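Local coordinates for protein adenosine kinase (Sinorhizobium meliloti, PDB 3UBO) that probably phosphorylates adenosine with ATP as a member of the pfkB (ribokinase-like) kinase family, binding adenosine and ADP, at residues A[34-39]-A[191-196]. Sequence-based numbering, arbitrary orientation.
With ADN (adenosine), chain C.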
loop_
_atom_site.group_PDB
_atom_site.type_symbol
_atom_site.label_atom_id
_atom_site.label_comp_id
_atom_site.label_asym_id
_atom_site.label_seq_id
_atom_site.Cartn_x
_atom_site.Cartn_y
_atom_site.Cartn_z
ATOM N N LYS A 34 -4.945 -8.342 21.079
ATOM C CA LYS A 34 -3.661 -7.891 20.570
ATOM C C LYS A 34 -2.873 -9.123 20.103
ATOM O O LYS A 34 -2.752 -10.077 20.853
ATOM C CB LYS A 34 -2.904 -7.148 21.642
ATOM C CG LYS A 34 -1.743 -6.351 21.083
ATOM C CD LYS A 34 -0.963 -5.580 22.108
ATOM C CE LYS A 34 0.248 -4.867 21.482
ATOM N NZ LYS A 34 1.003 -3.999 22.511
ATOM N N GLY A 35 -2.360 -9.083 18.889
ATOM C CA GLY A 35 -1.482 -10.111 18.396
ATOM C C GLY A 35 -2.163 -11.184 17.600
ATOM O O GLY A 35 -1.558 -11.826 16.774
ATOM N N ALA A 36 -3.440 -11.362 17.851
ATOM C CA ALA A 36 -4.188 -12.477 17.322
ATOM C C ALA A 36 -4.806 -12.222 15.971
ATOM O O ALA A 36 -4.724 -11.140 15.443
ATOM C CB ALA A 36 -5.260 -12.830 18.293
HETATM N N MSE A 37 -5.450 -13.236 15.429
HETATM C CA MSE A 37 -6.281 -13.049 14.279
HETATM C C MSE A 37 -7.685 -13.177 14.739
HETATM O O MSE A 37 -8.077 -14.192 15.251
HETATM C CB MSE A 37 -6.103 -14.135 13.267
HETATM C CG MSE A 37 -7.356 -14.933 13.197
HETATM SE SE MSE A 37 -8.395 -14.620 11.699
HETATM C CE MSE A 37 -8.852 -16.378 11.395
ATOM N N ASN A 38 -8.425 -12.083 14.593
ATOM C CA ASN A 38 -9.813 -12.011 15.015
ATOM C C ASN A 38 -10.736 -12.227 13.831
ATOM O O ASN A 38 -10.557 -11.630 12.769
ATOM C CB ASN A 38 -10.105 -10.662 15.674
ATOM C CG ASN A 38 -9.130 -10.333 16.787
ATOM O OD1 ASN A 38 -9.487 -10.342 17.964
ATOM N ND2 ASN A 38 -7.888 -10.041 16.417
ATOM N N LEU A 39 -11.721 -13.091 14.022
ATOM C CA LEU A 39 -12.615 -13.456 12.979
ATOM C C LEU A 39 -13.854 -12.652 13.118
ATOM O O LEU A 39 -14.430 -12.586 14.168
ATOM C CB LEU A 39 -12.961 -14.907 13.123
ATOM C CG LEU A 39 -12.069 -15.844 12.356
ATOM C CD1 LEU A 39 -12.340 -17.183 12.865
ATOM C CD2 LEU A 39 -12.355 -15.765 10.906
ATOM N N ASP A 191 -1.908 -19.333 14.148
ATOM C CA ASP A 191 -2.239 -18.419 15.232
ATOM C C ASP A 191 -2.556 -19.214 16.464
ATOM O O ASP A 191 -3.053 -20.328 16.400
ATOM C CB ASP A 191 -3.405 -17.510 14.772
ATOM C CG ASP A 191 -4.054 -16.745 15.900
ATOM O OD1 ASP A 191 -3.403 -16.006 16.702
ATOM O OD2 ASP A 191 -5.281 -16.914 15.973
ATOM N N SER A 192 -2.256 -18.663 17.612
ATOM C CA SER A 192 -2.430 -19.482 18.780
ATOM C C SER A 192 -3.886 -19.693 19.152
ATOM O O SER A 192 -4.161 -20.436 20.068
ATOM C CB SER A 192 -1.626 -18.965 19.966
ATOM O OG SER A 192 -2.341 -17.961 20.638
ATOM N N PHE A 193 -4.843 -19.075 18.480
ATOM C CA PHE A 193 -6.237 -19.389 18.837
ATOM C C PHE A 193 -6.790 -20.399 17.897
ATOM O O PHE A 193 -7.640 -21.168 18.271
ATOM C CB PHE A 193 -7.151 -18.156 18.895
ATOM C CG PHE A 193 -6.882 -17.282 20.097
ATOM C CD1 PHE A 193 -7.625 -17.437 21.264
ATOM C CD2 PHE A 193 -5.841 -16.314 20.069
ATOM C CE1 PHE A 193 -7.338 -16.637 22.418
ATOM C CE2 PHE A 193 -5.546 -15.506 21.216
ATOM C CZ PHE A 193 -6.308 -15.675 22.395
ATOM N N CYS A 194 -6.327 -20.345 16.649
ATOM C CA CYS A 194 -6.567 -21.368 15.647
ATOM C C CYS A 194 -6.157 -22.637 16.334
ATOM O O CYS A 194 -6.964 -23.555 16.476
ATOM C CB CYS A 194 -5.674 -21.123 14.449
ATOM S SG CYS A 194 -6.295 -21.735 12.886
ATOM N N VAL A 195 -4.923 -22.670 16.836
ATOM C CA VAL A 195 -4.466 -23.821 17.628
ATOM C C VAL A 195 -5.474 -24.351 18.700
ATOM O O VAL A 195 -5.831 -25.519 18.638
ATOM C CB VAL A 195 -2.980 -23.688 18.121
ATOM C CG1 VAL A 195 -2.609 -24.785 19.102
ATOM C CG2 VAL A 195 -2.016 -23.691 16.910
ATOM N N HIS A 196 -5.967 -23.546 19.637
ATOM C CA HIS A 196 -7.054 -24.065 20.493
ATOM C C HIS A 196 -8.294 -24.562 19.739
ATOM O O HIS A 196 -8.818 -25.638 20.032
ATOM C CB HIS A 196 -7.492 -23.041 21.519
ATOM C CG HIS A 196 -6.393 -22.596 22.420
ATOM N ND1 HIS A 196 -5.489 -21.614 22.061
ATOM C CD2 HIS A 196 -6.054 -22.980 23.674
ATOM C CE1 HIS A 196 -4.637 -21.410 23.055
ATOM N NE2 HIS A 196 -4.957 -22.225 24.049
HETATM O "O5'" ADN C . 0.613 -13.494 9.355
HETATM C "C5'" ADN C . 0.646 -12.465 8.296
HETATM C "C4'" ADN C . -0.621 -12.448 7.375
HETATM O "O4'" ADN C . -1.761 -13.086 7.964
HETATM C "C3'" ADN C . -1.264 -11.172 6.619
HETATM O "O3'" ADN C . -0.718 -10.549 5.482
HETATM C "C2'" ADN C . -2.755 -11.610 6.428
HETATM O "O2'" ADN C . -3.289 -11.472 5.093
HETATM C "C1'" ADN C . -2.725 -12.981 6.976
HETATM N N9 ADN C . -4.034 -13.352 7.594
HETATM C C8 ADN C . -4.817 -12.729 8.608
HETATM N N7 ADN C . -5.918 -13.561 8.944
HETATM C C5 ADN C . -5.800 -14.708 8.138
HETATM C C6 ADN C . -6.607 -15.872 8.004
HETATM N N6 ADN C . -7.781 -16.079 8.808
HETATM N N1 ADN C . -6.189 -16.877 7.058
HETATM C C2 ADN C . -5.000 -16.694 6.280
HETATM N N3 ADN C . -4.169 -15.551 6.382
HETATM C C4 ADN C . -4.611 -14.573 7.304
#
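The carboxylate of Asp191 faces the backbone where Ala36 leads into Met37. Its OD1 lies 3.7 Å from Ala36 CA, and its OD2 comes 4.0 Å from Met37 CB, so both oxygens border the turn into strand 37-39. Asp191 OD1 also stands 3.7 Å from Met37 N, beyond bonding distance. No hydrogen bond crosses between the two segments, which meet by packing alone, with the side chains of Met37 and Asp191 crossing at about a right angle. Beside it, Ala36 CB makes a van der Waals contact with the Phe193 ring, approaching it obliquely, 4.0 Å from Phe193 CD2 and equally near CE2.

Asp191 is the N-cap of helix 192-197. A chi1 of 166° sets its CG opposite the backbone N and beside the carbonyl carbon; from there Asp191 OD2 accepts a weak bond from Phe193 N at 3.3 Å. Val195 N closes the first turn on Asp191 O at 3.0 Å. Were Asp191 an alanine, Phe193 N would probably lose its weak capping acceptor, and a gap would be likely to open beside Ala36 CA and Met37 CB.

Met37, a selenomethionine, has its CB beside Asp191 while its chain, bent at chi2 and chi3, carries the selenium away toward the adenine of the bound adenosine. It thus belongs to the nucleoside pocket, where Asp17, Asn13 and Asn65 are among the residues hydrogen-bonded to adenosine.

Strand 37-39 edges the five-stranded mixed sheet, pairing in parallel with strand 127-132 through backbone bonds of Ala36 and Asn38 to Met129. Helix 192-197 follows strand 184-188 of the central parallel sheet and packs Val195 on helix 218-224, so the contact joins the small sheet over the substrate to the larger alpha/beta body.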